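Local coordinates for lactate dehydrogenase (Eimeria maxima, PDB 6CT6), which probably catalyses the NADH-dependent reduction of pyruvate to lactate, and is held here with NADH and the substrate analogue oxamate, at residues 85-90 with 108-113; 191-196 with 221-226; 5-10 with 33-38. All coordinates share one frame; numbering follows the deposited sequence.

Overall arrangement
From the N terminus, contact 3 comes first. Residues 5-10 lead into strand 11-15 and meet residues 33-38, where strand 35-39 begins, so the contact closes the first strand-helix-strand unit of the NAD-binding domain. Contact 1 follows: helix 104-121 comes back against the loop after strand 80-83, beside the adenine end of NADH. Contact 2 lies in the C-terminal domain and joins strand 192-193 to helix 216-237 next to a bound glucose. The three loops run in series, and none nests in or crosses another. Contacts 1 and 3 come within about 10 Å at their nearest atoms. The centres of contacts 2 and 3 are about 39 Å apart, on opposite sides of the chain's centre.

Contact 1. Residues 85-90 with 108-113; sequences AGITKI and IKIMRE. With NAI (1,4-dihydronicotinamide adenine dinucleotide), chain D.
Gly86 and Ile110 bring the irregular loop 85-90 up to helix 104-121, with their CA atoms 6.4 Å apart and no hydrogen bond between the two segments. Ile110 carries much of the contact, and its two branches do different work. At chi1 -68° CG2 stands anti to the backbone N, and there it meets Ala85 CB at 3.9 Å. The other branch ends in CD1, which lies 3.9 Å from Gly86 CA and also touches Ile87 CG1. The Ile87 and Ile110 side chains cross at about a right angle. Met111 bends at chi2 and chi3, which brings its CE to 3.4 Å from Ala85 O. That carbonyl is hydrogen-bonded to Thr131.

NADH lies against the same residues. Ala85 CB is 3.5 Å from adenine atom C4A, and Ile110 CG2 is 3.6 Å from N6A. Gly86 N gives a weak hydrogen bond to the ribose oxygen O4B. Thr88 OG1 donates a firmer one, 2.9 Å long, to the phosphate oxygen O1A. The cofactor is thus met in two ways: apolar carbon packs on the adenine, while hydrogen bonds from the loop reach its ribose and phosphate.

Contact 2. Residues 191-196 with 221-226; sequences MLPLMR and NIYNKT. With GLC (alpha-D-glucopyranose), chain E.
Tyr223 of helix 216-237 packs against Pro193 and Met195, joining the helix to the edge strand 192-193 of a small antiparallel sheet in the C-terminal domain. Met195 and Tyr223 make a Met-aromatic contact, and both residues belong to the pocket of a bound glucose.

The Tyr223 side chain can be followed outward from the helix. CB lies 3.1 Å from glucose O6 and also touches Met195 SD. At CB the chain turns so that CG stands anti to the backbone N (chi1 177°), which carries the ring away from the helix and across the 193-195 part of the segment. CG and CD2 both approach O6. CD1, across the ring from CD2, meets Met195 CG at 3.6 Å. Met195 SD sits in the ring plane at its edge, 5.3 Å from the centroid. CE1 packs against Pro193, whose carbonyl O comes to the ring edge at 3.5 Å and whose CD is 3.7 Å away. The Pro193 and Tyr223 side chains cross at about a right angle. CE2 and CZ run under the sugar, and glucose O5 stands 3.7 Å above the ring plane, over its centre. At the tip, OH is near Leu192 CD1.

One turn further along the helix, Thr226 CG2 touches Pro193 CG as the two side chains slide past each other in opposite directions. Thr226 OG1 donates to Ile222 O, which also accepts from Thr226 N, the two donors arriving from opposite faces of the carbonyl plane. Glu304, outside the two segments, is hydrogen-bonded to the glucose. The phenol end of Tyr223 is tied back to the 191-196 segment by a water, which is 2.7 Å from Tyr223 OH and donates to Met191 O.

Contact 3. Residues 5-10 with 33-38; sequences EQNKRP and LGDVVL
Asp35 is gripped by Asn7 and Arg9, which approach its carboxylate with their own planes turned steeply to it. The guanidinium plane of Arg9 makes an angle of 82° with the carboxylate, and the amide plane of Asn7 one of 66°. Even so, each bond lies near the plane of its donor. Arg9 is extended from CG to NE, and this reach brings NH1 to the carboxylate. There NH1 forms a salt bridge of 2.9 Å to Asp35 OD1 and uses the syn lone pair. Asn7 ND2 reaches OD2 at 3.0 Å, nearly along its C-O axis, and the bond is close to straight at 169°. OD2 also accepts from two waters that lead to Glu5, one to OE2 and one to the backbone O. Outside the two segments, Gly63 O takes a bond from Arg9 NH1, and Thr65 N gives one to OD1.

Asn7 is itself braced: its OD1 accepts from Arg9 N at 2.8 Å and forms an Asx turn. Past the turn, Pro10 CG lies 3.4 Å from Leu33 O, and Asp35 N donates a weak hydrogen bond of 3.0 Å to Pro10 O. From here strands 11-15 and 35-39 run parallel, as in the first beta-alpha-beta unit of a Rossmann fold.

Contact 1. Residues 85-90 with 108-113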
loop_
_atom_site.group_PDB
_atom_site.type_symbol
_atom_site.label_atom_id
_atom_site.label_comp_id
_atom_site.label_asym_id
_atom_site.label_seq_id
_atom_site.Cartn_x
_atom_site.Cartn_y
_atom_site.Cartn_z
ATOM N N ALA B 85 -14.571 5.979 6.612
ATOM C CA ALA B 85 -15.774 6.219 5.826
ATOM C C ALA B 85 -16.036 7.710 5.650
ATOM O O ALA B 85 -15.782 8.516 6.549
ATOM C CB ALA B 85 -16.977 5.561 6.504
ATOM N N GLY B 86 -16.559 8.071 4.488
ATOM C CA GLY B 86 -16.951 9.440 4.225
ATOM C C GLY B 86 -17.013 9.732 2.746
ATOM O O GLY B 86 -16.455 9.017 1.910
ATOM N N ILE B 87 -17.730 10.805 2.420
ATOM C CA ILE B 87 -17.632 11.421 1.101
ATOM C C ILE B 87 -16.446 12.374 1.129
ATOM O O ILE B 87 -16.362 13.247 2.000
ATOM C CB ILE B 87 -18.927 12.167 0.740
ATOM C CG1 ILE B 87 -20.164 11.280 0.937
ATOM C CG2 ILE B 87 -18.861 12.684 -0.695
ATOM C CD1 ILE B 87 -20.232 10.070 0.024
ATOM N N THR B 88 -15.520 12.212 0.185
ATOM C CA THR B 88 -14.277 12.973 0.209
ATOM C C THR B 88 -14.128 13.948 -0.950
ATOM O O THR B 88 -13.103 14.633 -1.026
ATOM C CB THR B 88 -13.075 12.022 0.235
ATOM O OG1 THR B 88 -12.997 11.297 -0.997
ATOM C CG2 THR B 88 -13.203 11.043 1.393
ATOM N N LYS B 89 -15.109 14.043 -1.845
ATOM C CA LYS B 89 -15.090 15.087 -2.859
ATOM C C LYS B 89 -16.515 15.533 -3.155
ATOM O O LYS B 89 -17.441 14.718 -3.174
ATOM C CB LYS B 89 -14.411 14.630 -4.157
ATOM C CG LYS B 89 -14.264 15.758 -5.178
ATOM C CD LYS B 89 -13.696 15.285 -6.507
ATOM C CE LYS B 89 -13.507 16.458 -7.459
ATOM N NZ LYS B 89 -14.781 17.189 -7.719
ATOM N N ILE B 90 -16.673 16.831 -3.383
ATOM C CA ILE B 90 -17.964 17.418 -3.725
ATOM C C ILE B 90 -18.139 17.302 -5.237
ATOM O O ILE B 90 -17.256 17.753 -5.982
ATOM C CB ILE B 90 -18.045 18.883 -3.278
ATOM C CG1 ILE B 90 -17.847 18.983 -1.759
ATOM C CG2 ILE B 90 -19.384 19.497 -3.678
ATOM C CD1 ILE B 90 -17.655 20.403 -1.255
ATOM N N ILE B 108 -20.747 13.895 9.069
ATOM C CA ILE B 108 -21.265 13.731 10.425
ATOM C C ILE B 108 -22.378 12.689 10.441
ATOM O O ILE B 108 -22.491 11.897 11.381
ATOM C CB ILE B 108 -21.741 15.082 11.000
ATOM C CG1 ILE B 108 -22.070 14.941 12.489
ATOM C CG2 ILE B 108 -22.950 15.618 10.246
ATOM C CD1 ILE B 108 -20.872 15.124 13.383
ATOM N N LYS B 109 -23.212 12.665 9.396
ATOM C CA LYS B 109 -24.301 11.693 9.353
ATOM C C LYS B 109 -23.777 10.290 9.080
ATOM O O LYS B 109 -24.314 9.309 9.606
ATOM C CB LYS B 109 -25.337 12.098 8.301
ATOM C CG LYS B 109 -26.073 13.386 8.636
ATOM C CD LYS B 109 -27.405 13.490 7.906
ATOM C CE LYS B 109 -28.099 14.806 8.222
ATOM N NZ LYS B 109 -28.370 14.983 9.677
ATOM N N ILE B 110 -22.728 10.172 8.262
ATOM C CA ILE B 110 -22.110 8.868 8.036
ATOM C C ILE B 110 -21.506 8.339 9.330
ATOM O O ILE B 110 -21.651 7.158 9.664
ATOM C CB ILE B 110 -21.060 8.966 6.912
ATOM C CG1 ILE B 110 -21.753 9.226 5.573
ATOM C CG2 ILE B 110 -20.216 7.691 6.839
ATOM C CD1 ILE B 110 -20.809 9.592 4.442
ATOM N N MET B 111 -20.823 9.206 10.082
ATOM C CA MET B 111 -20.241 8.788 11.354
ATOM C C MET B 111 -21.297 8.231 12.299
ATOM O O MET B 111 -21.002 7.335 13.097
ATOM C CB MET B 111 -19.522 9.964 12.016
ATOM C CG MET B 111 -18.269 10.433 11.293
ATOM S SD MET B 111 -16.981 9.173 11.135
ATOM C CE MET B 111 -17.345 8.478 9.523
ATOM N N ARG B 112 -22.529 8.742 12.227
ATOM C CA ARG B 112 -23.567 8.298 13.147
ATOM C C ARG B 112 -24.185 6.974 12.713
ATOM O O ARG B 112 -24.580 6.176 13.571
ATOM C CB ARG B 112 -24.625 9.393 13.289
ATOM C CG ARG B 112 -24.102 10.597 14.070
ATOM C CD ARG B 112 -25.034 11.793 14.031
ATOM N NE ARG B 112 -24.504 12.904 14.824
ATOM C CZ ARG B 112 -24.841 14.180 14.657
ATOM N NH1 ARG B 112 -25.705 14.530 13.711
ATOM N NH2 ARG B 112 -24.304 15.114 15.430
ATOM N N GLU B 113 -24.267 6.712 11.405
ATOM C CA GLU B 113 -24.620 5.371 10.946
ATOM C C GLU B 113 -23.560 4.359 11.376
ATOM O O GLU B 113 -23.884 3.264 11.847
ATOM C CB GLU B 113 -24.786 5.353 9.424
ATOM C CG GLU B 113 -25.779 6.369 8.857
ATOM C CD GLU B 113 -27.214 6.097 9.274
ATOM O OE1 GLU B 113 -27.552 4.926 9.538
ATOM O OE2 GLU B 113 -28.004 7.062 9.333
HETATM P PA NAI D . -11.463 7.635 0.135
HETATM O O1A NAI D . -12.545 8.444 -0.546
HETATM O O2A NAI D . -10.387 6.978 -0.697
HETATM O O5B NAI D . -12.195 6.492 0.996
HETATM C C5B NAI D . -13.393 6.772 1.715
HETATM C C4B NAI D . -14.317 5.577 1.556
HETATM O O4B NAI D . -15.398 5.616 2.491
HETATM C C3B NAI D . -14.946 5.521 0.167
HETATM O O3B NAI D . -14.540 4.319 -0.490
HETATM C C2B NAI D . -16.442 5.538 0.416
HETATM O O2B NAI D . -17.169 4.713 -0.495
HETATM C C1B NAI D . -16.501 5.002 1.834
HETATM N N9A NAI D . -17.772 5.243 2.552
HETATM C C8A NAI D . -18.663 6.245 2.414
HETATM N N7A NAI D . -19.701 6.068 3.278
HETATM C C5A NAI D . -19.471 4.936 3.970
HETATM C C6A NAI D . -20.141 4.157 5.031
HETATM N N6A NAI D . -21.317 4.561 5.554
HETATM N N1A NAI D . -19.539 3.026 5.464
HETATM C C2A NAI D . -18.364 2.600 4.962
HETATM N N3A NAI D . -17.706 3.258 3.998
HETATM C C4A NAI D . -18.201 4.403 3.480
HETATM O O3 NAI D . -10.773 8.567 1.262
HETATM P PN NAI D . -9.374 8.256 2.011
HETATM O O1N NAI D . -8.247 8.828 1.184
HETATM O O2N NAI D . -9.348 6.802 2.422
HETATM O O5D NAI D . -9.532 9.174 3.325
HETATM C C5D NAI D . -10.563 8.874 4.260
HETATM C C4D NAI D . -10.674 9.938 5.343
HETATM O O4D NAI D . -9.454 10.052 6.087
HETATM C C3D NAI D . -10.956 11.309 4.748
HETATM O O3D NAI D . -11.963 11.953 5.531
HETATM C C2D NAI D . -9.637 12.037 4.869
HETATM O O2D NAI D . -9.779 13.456 4.935
HETATM C C1D NAI D . -9.115 11.439 6.164
HETATM N N1N NAI D . -7.686 11.629 6.447
HETATM C C2N NAI D . -7.383 11.781 7.737
HETATM C C3N NAI D . -6.091 11.956 8.180
HETATM C C7N NAI D . -5.882 12.126 9.656
HETATM O O7N NAI D . -6.796 11.851 10.418
HETATM N N7N NAI D . -4.722 12.586 10.108
HETATM C C4N NAI D . -4.935 11.977 7.216
HETATM C C5N NAI D . -5.385 11.802 5.838
HETATM C C6N NAI D . -6.730 11.627 5.509
#

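Contact 2. Residues 191-196 with 221-226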
loop_
_atom_site.group_PDB
_atom_site.type_symbol
_atom_site.label_atom_id
_atom_site.label_comp_id
_atom_site.label_asym_id
_atom_site.label_seq_id
_atom_site.Cartn_x
_atom_site.Cartn_y
_atom_site.Cartn_z
ATOM N N MET B 191 -2.789 23.159 14.556
ATOM C CA MET B 191 -2.000 22.105 15.180
ATOM C C MET B 191 -0.704 22.691 15.731
ATOM O O MET B 191 -0.134 23.634 15.174
ATOM C CB MET B 191 -1.704 20.975 14.188
ATOM C CG MET B 191 -0.662 21.295 13.122
ATOM S SD MET B 191 -0.281 19.879 12.060
ATOM C CE MET B 191 -1.840 19.634 11.214
ATOM N N LEU B 192 -0.238 22.119 16.842
ATOM C CA LEU B 192 0.846 22.696 17.635
ATOM C C LEU B 192 2.050 21.764 17.664
ATOM O O LEU B 192 2.139 20.882 18.533
ATOM C CB LEU B 192 0.362 22.986 19.053
ATOM C CG LEU B 192 1.392 23.512 20.051
ATOM C CD1 LEU B 192 2.128 24.723 19.499
ATOM C CD2 LEU B 192 0.698 23.855 21.357
ATOM N N PRO B 193 3.000 21.918 16.742
ATOM C CA PRO B 193 4.292 21.232 16.899
ATOM C C PRO B 193 5.026 21.768 18.118
ATOM O O PRO B 193 5.297 22.968 18.223
ATOM C CB PRO B 193 5.031 21.555 15.595
ATOM C CG PRO B 193 3.976 22.000 14.640
ATOM C CD PRO B 193 2.910 22.638 15.462
ATOM N N LEU B 194 5.341 20.868 19.050
ATOM C CA LEU B 194 5.955 21.247 20.325
ATOM C C LEU B 194 7.470 21.261 20.166
ATOM O O LEU B 194 8.185 20.339 20.564
ATOM C CB LEU B 194 5.511 20.296 21.429
ATOM C CG LEU B 194 4.055 20.415 21.878
ATOM C CD1 LEU B 194 3.707 19.299 22.852
ATOM C CD2 LEU B 194 3.791 21.771 22.513
ATOM N N MET B 195 7.967 22.356 19.584
ATOM C CA MET B 195 9.389 22.453 19.275
ATOM C C MET B 195 10.246 22.373 20.531
ATOM O O MET B 195 11.401 21.936 20.464
ATOM C CB MET B 195 9.671 23.752 18.520
ATOM C CG MET B 195 8.778 23.971 17.305
ATOM S SD MET B 195 8.733 22.551 16.183
ATOM C CE MET B 195 10.280 22.753 15.306
ATOM N N ARG B 196 9.703 22.778 21.682
ATOM C CA ARG B 196 10.480 22.754 22.918
ATOM C C ARG B 196 10.724 21.331 23.406
ATOM O O ARG B 196 11.710 21.081 24.109
ATOM C CB ARG B 196 9.765 23.568 23.999
ATOM C CG ARG B 196 10.445 23.538 25.364
ATOM C CD ARG B 196 9.856 24.583 26.308
ATOM N NE ARG B 196 8.530 24.222 26.807
ATOM C CZ ARG B 196 8.298 23.523 27.915
ATOM N NH1 ARG B 196 9.302 23.084 28.659
ATOM N NH2 ARG B 196 7.049 23.257 28.282
ATOM N N ASN B 221 11.303 27.013 10.136
ATOM C CA ASN B 221 10.800 26.490 8.870
ATOM C C ASN B 221 10.125 25.140 9.068
ATOM O O ASN B 221 9.080 24.863 8.463
ATOM C CB ASN B 221 11.947 26.377 7.867
ATOM C CG ASN B 221 11.460 26.168 6.447
ATOM O OD1 ASN B 221 10.336 26.534 6.100
ATOM N ND2 ASN B 221 12.309 25.577 5.614
ATOM N N ILE B 222 10.700 24.290 9.922
ATOM C CA ILE B 222 10.135 22.968 10.170
ATOM C C ILE B 222 8.801 23.083 10.892
ATOM O O ILE B 222 7.861 22.329 10.612
ATOM C CB ILE B 222 11.144 22.110 10.958
ATOM C CG1 ILE B 222 12.314 21.720 10.049
ATOM C CG2 ILE B 222 10.462 20.875 11.563
ATOM C CD1 ILE B 222 13.477 21.076 10.773
ATOM N N TYR B 223 8.703 24.015 11.843
ATOM C CA TYR B 223 7.431 24.279 12.509
ATOM C C TYR B 223 6.345 24.602 11.491
ATOM O O TYR B 223 5.233 24.066 11.559
ATOM C CB TYR B 223 7.615 25.426 13.502
ATOM C CG TYR B 223 6.365 25.875 14.227
ATOM C CD1 TYR B 223 5.980 25.283 15.421
ATOM C CD2 TYR B 223 5.588 26.916 13.733
ATOM C CE1 TYR B 223 4.847 25.701 16.095
ATOM C CE2 TYR B 223 4.453 27.340 14.398
ATOM C CZ TYR B 223 4.087 26.729 15.581
ATOM O OH TYR B 223 2.960 27.144 16.251
ATOM N N ASN B 224 6.662 25.464 10.524
ATOM C CA ASN B 224 5.691 25.830 9.498
ATOM C C ASN B 224 5.432 24.667 8.551
ATOM O O ASN B 224 4.278 24.364 8.223
ATOM C CB ASN B 224 6.192 27.047 8.718
ATOM C CG ASN B 224 6.253 28.298 9.567
ATOM O OD1 ASN B 224 5.403 28.517 10.430
ATOM N ND2 ASN B 224 7.264 29.127 9.330
ATOM N N LYS B 225 6.496 24.008 8.088
ATOM C CA LYS B 225 6.323 22.925 7.129
ATOM C C LYS B 225 5.515 21.775 7.717
ATOM O O LYS B 225 4.779 21.101 6.987
ATOM C CB LYS B 225 7.688 22.445 6.630
ATOM C CG LYS B 225 8.299 23.340 5.544
ATOM C CD LYS B 225 7.466 23.291 4.258
ATOM C CE LYS B 225 7.900 24.307 3.208
ATOM N NZ LYS B 225 6.869 24.416 2.136
ATOM N N THR B 226 5.613 21.551 9.029
ATOM C CA THR B 226 4.802 20.514 9.664
ATOM C C THR B 226 3.316 20.818 9.522
ATOM O O THR B 226 2.522 19.940 9.161
ATOM C CB THR B 226 5.184 20.378 11.140
ATOM O OG1 THR B 226 6.561 19.993 11.247
ATOM C CG2 THR B 226 4.310 19.335 11.836
HETATM C C1 GLC E . 6.222 28.868 17.790
HETATM C C2 GLC E . 6.944 27.837 18.727
HETATM C C3 GLC E . 8.469 28.079 18.731
HETATM C C4 GLC E . 8.899 28.033 17.289
HETATM C C5 GLC E . 8.351 29.301 16.668
HETATM C C6 GLC E . 8.958 29.353 15.254
HETATM O O1 GLC E . 5.953 30.039 18.510
HETATM O O2 GLC E . 6.476 27.958 20.043
HETATM O O3 GLC E . 9.104 27.034 19.411
HETATM O O4 GLC E . 10.300 28.089 17.224
HETATM O O5 GLC E . 6.943 29.181 16.573
HETATM O O6 GLC E . 8.689 28.127 14.629
HETATM O O HOH W 1 0.370 26.556 16.267
#

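Contact 3. Residues 5-10 with 33-38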
loop_
_atom_site.group_PDB
_atom_site.type_symbol
_atom_site.label_atom_id
_atom_site.label_comp_id
_atom_site.label_asym_id
_atom_site.label_seq_id
_atom_site.Cartn_x
_atom_site.Cartn_y
_atom_site.Cartn_z
ATOM N N GLU B 5 -14.808 -15.874 9.695
ATOM C CA GLU B 5 -14.792 -17.261 10.131
ATOM C C GLU B 5 -14.051 -17.347 11.458
ATOM O O GLU B 5 -13.035 -16.679 11.663
ATOM C CB GLU B 5 -14.130 -18.150 9.075
ATOM C CG GLU B 5 -12.623 -17.970 8.935
ATOM C CD GLU B 5 -12.097 -18.465 7.598
ATOM O OE1 GLU B 5 -12.884 -18.516 6.629
ATOM O OE2 GLU B 5 -10.899 -18.808 7.516
ATOM N N GLN B 6 -14.580 -18.147 12.380
ATOM C CA GLN B 6 -14.059 -18.140 13.741
ATOM C C GLN B 6 -12.677 -18.781 13.792
ATOM O O GLN B 6 -12.466 -19.872 13.255
ATOM C CB GLN B 6 -15.017 -18.873 14.683
ATOM C CG GLN B 6 -14.574 -18.858 16.141
ATOM C CD GLN B 6 -14.339 -17.454 16.667
ATOM O OE1 GLN B 6 -14.986 -16.500 16.236
ATOM N NE2 GLN B 6 -13.400 -17.321 17.598
ATOM N N ASN B 7 -11.733 -18.098 14.434
ATOM C CA ASN B 7 -10.396 -18.646 14.650
ATOM C C ASN B 7 -9.691 -17.799 15.706
ATOM O O ASN B 7 -10.250 -16.833 16.235
ATOM C CB ASN B 7 -9.598 -18.713 13.342
ATOM C CG ASN B 7 -9.335 -17.344 12.731
ATOM O OD1 ASN B 7 -9.083 -16.368 13.436
ATOM N ND2 ASN B 7 -9.387 -17.275 11.405
ATOM N N LYS B 8 -8.446 -18.183 16.009
ATOM C CA LYS B 8 -7.673 -17.531 17.063
ATOM C C LYS B 8 -7.312 -16.092 16.715
ATOM O O LYS B 8 -7.137 -15.267 17.618
ATOM C CB LYS B 8 -6.385 -18.313 17.325
ATOM C CG LYS B 8 -6.438 -19.339 18.448
ATOM C CD LYS B 8 -5.085 -20.025 18.575
ATOM C CE LYS B 8 -4.987 -20.875 19.823
ATOM N NZ LYS B 8 -6.086 -21.861 19.935
ATOM N N ARG B 9 -7.176 -15.777 15.429
ATOM C CA ARG B 9 -6.572 -14.517 15.027
ATOM C C ARG B 9 -7.434 -13.329 15.455
ATOM O O ARG B 9 -8.654 -13.454 15.597
ATOM C CB ARG B 9 -6.381 -14.478 13.515
ATOM C CG ARG B 9 -5.577 -15.631 12.943
ATOM C CD ARG B 9 -5.513 -15.539 11.426
ATOM N NE ARG B 9 -4.858 -16.699 10.830
ATOM C CZ ARG B 9 -4.983 -17.064 9.557
ATOM N NH1 ARG B 9 -5.752 -16.369 8.726
ATOM N NH2 ARG B 9 -4.343 -18.138 9.110
ATOM N N PRO B 10 -6.827 -12.160 15.656
ATOM C CA PRO B 10 -7.628 -10.943 15.815
ATOM C C PRO B 10 -8.456 -10.688 14.568
ATOM O O PRO B 10 -8.093 -11.094 13.461
ATOM C CB PRO B 10 -6.580 -9.842 16.021
ATOM C CG PRO B 10 -5.338 -10.548 16.422
ATOM C CD PRO B 10 -5.384 -11.876 15.735
ATOM N N LEU B 33 -1.113 -9.453 11.075
ATOM C CA LEU B 33 -1.667 -8.873 12.290
ATOM C C LEU B 33 -2.996 -9.510 12.664
ATOM O O LEU B 33 -3.306 -9.638 13.853
ATOM C CB LEU B 33 -1.827 -7.363 12.117
ATOM C CG LEU B 33 -2.284 -6.600 13.357
ATOM C CD1 LEU B 33 -1.332 -6.830 14.527
ATOM C CD2 LEU B 33 -2.387 -5.125 13.035
ATOM N N GLY B 34 -3.774 -9.920 11.673
ATOM C CA GLY B 34 -5.057 -10.546 11.912
ATOM C C GLY B 34 -5.844 -10.589 10.623
ATOM O O GLY B 34 -5.449 -10.018 9.603
ATOM N N ASP B 35 -6.966 -11.300 10.675
ATOM C CA ASP B 35 -7.882 -11.301 9.545
ATOM C C ASP B 35 -8.598 -9.957 9.455
ATOM O O ASP B 35 -8.768 -9.249 10.453
ATOM C CB ASP B 35 -8.885 -12.449 9.666
ATOM C CG ASP B 35 -8.267 -13.800 9.337
ATOM O OD1 ASP B 35 -7.159 -13.835 8.754
ATOM O OD2 ASP B 35 -8.897 -14.832 9.653
ATOM N N VAL B 36 -9.011 -9.605 8.239
ATOM C CA VAL B 36 -9.486 -8.263 7.922
ATOM C C VAL B 36 -10.790 -8.364 7.147
ATOM O O VAL B 36 -10.939 -9.237 6.284
ATOM C CB VAL B 36 -8.446 -7.482 7.089
ATOM C CG1 VAL B 36 -8.968 -6.099 6.710
ATOM C CG2 VAL B 36 -7.127 -7.374 7.832
ATOM N N VAL B 37 -11.731 -7.468 7.441
ATOM C CA VAL B 37 -12.863 -7.211 6.556
ATOM C C VAL B 37 -12.768 -5.777 6.054
ATOM O O VAL B 37 -12.698 -4.831 6.848
ATOM C CB VAL B 37 -14.225 -7.472 7.228
ATOM C CG1 VAL B 37 -14.437 -6.593 8.454
ATOM C CG2 VAL B 37 -15.339 -7.246 6.208
ATOM N N LEU B 38 -12.753 -5.628 4.734
ATOM C CA LEU B 38 -12.863 -4.333 4.078
ATOM C C LEU B 38 -14.339 -4.066 3.814
ATOM O O LEU B 38 -14.940 -4.698 2.940
ATOM C CB LEU B 38 -12.072 -4.327 2.775
ATOM C CG LEU B 38 -10.571 -4.066 2.846
ATOM C CD1 LEU B 38 -9.939 -4.445 1.522
ATOM C CD2 LEU B 38 -10.306 -2.608 3.177
HETATM O O HOH W 2 -8.695 -17.131 7.980
HETATM O O HOH W 3 -11.671 -14.889 9.835
#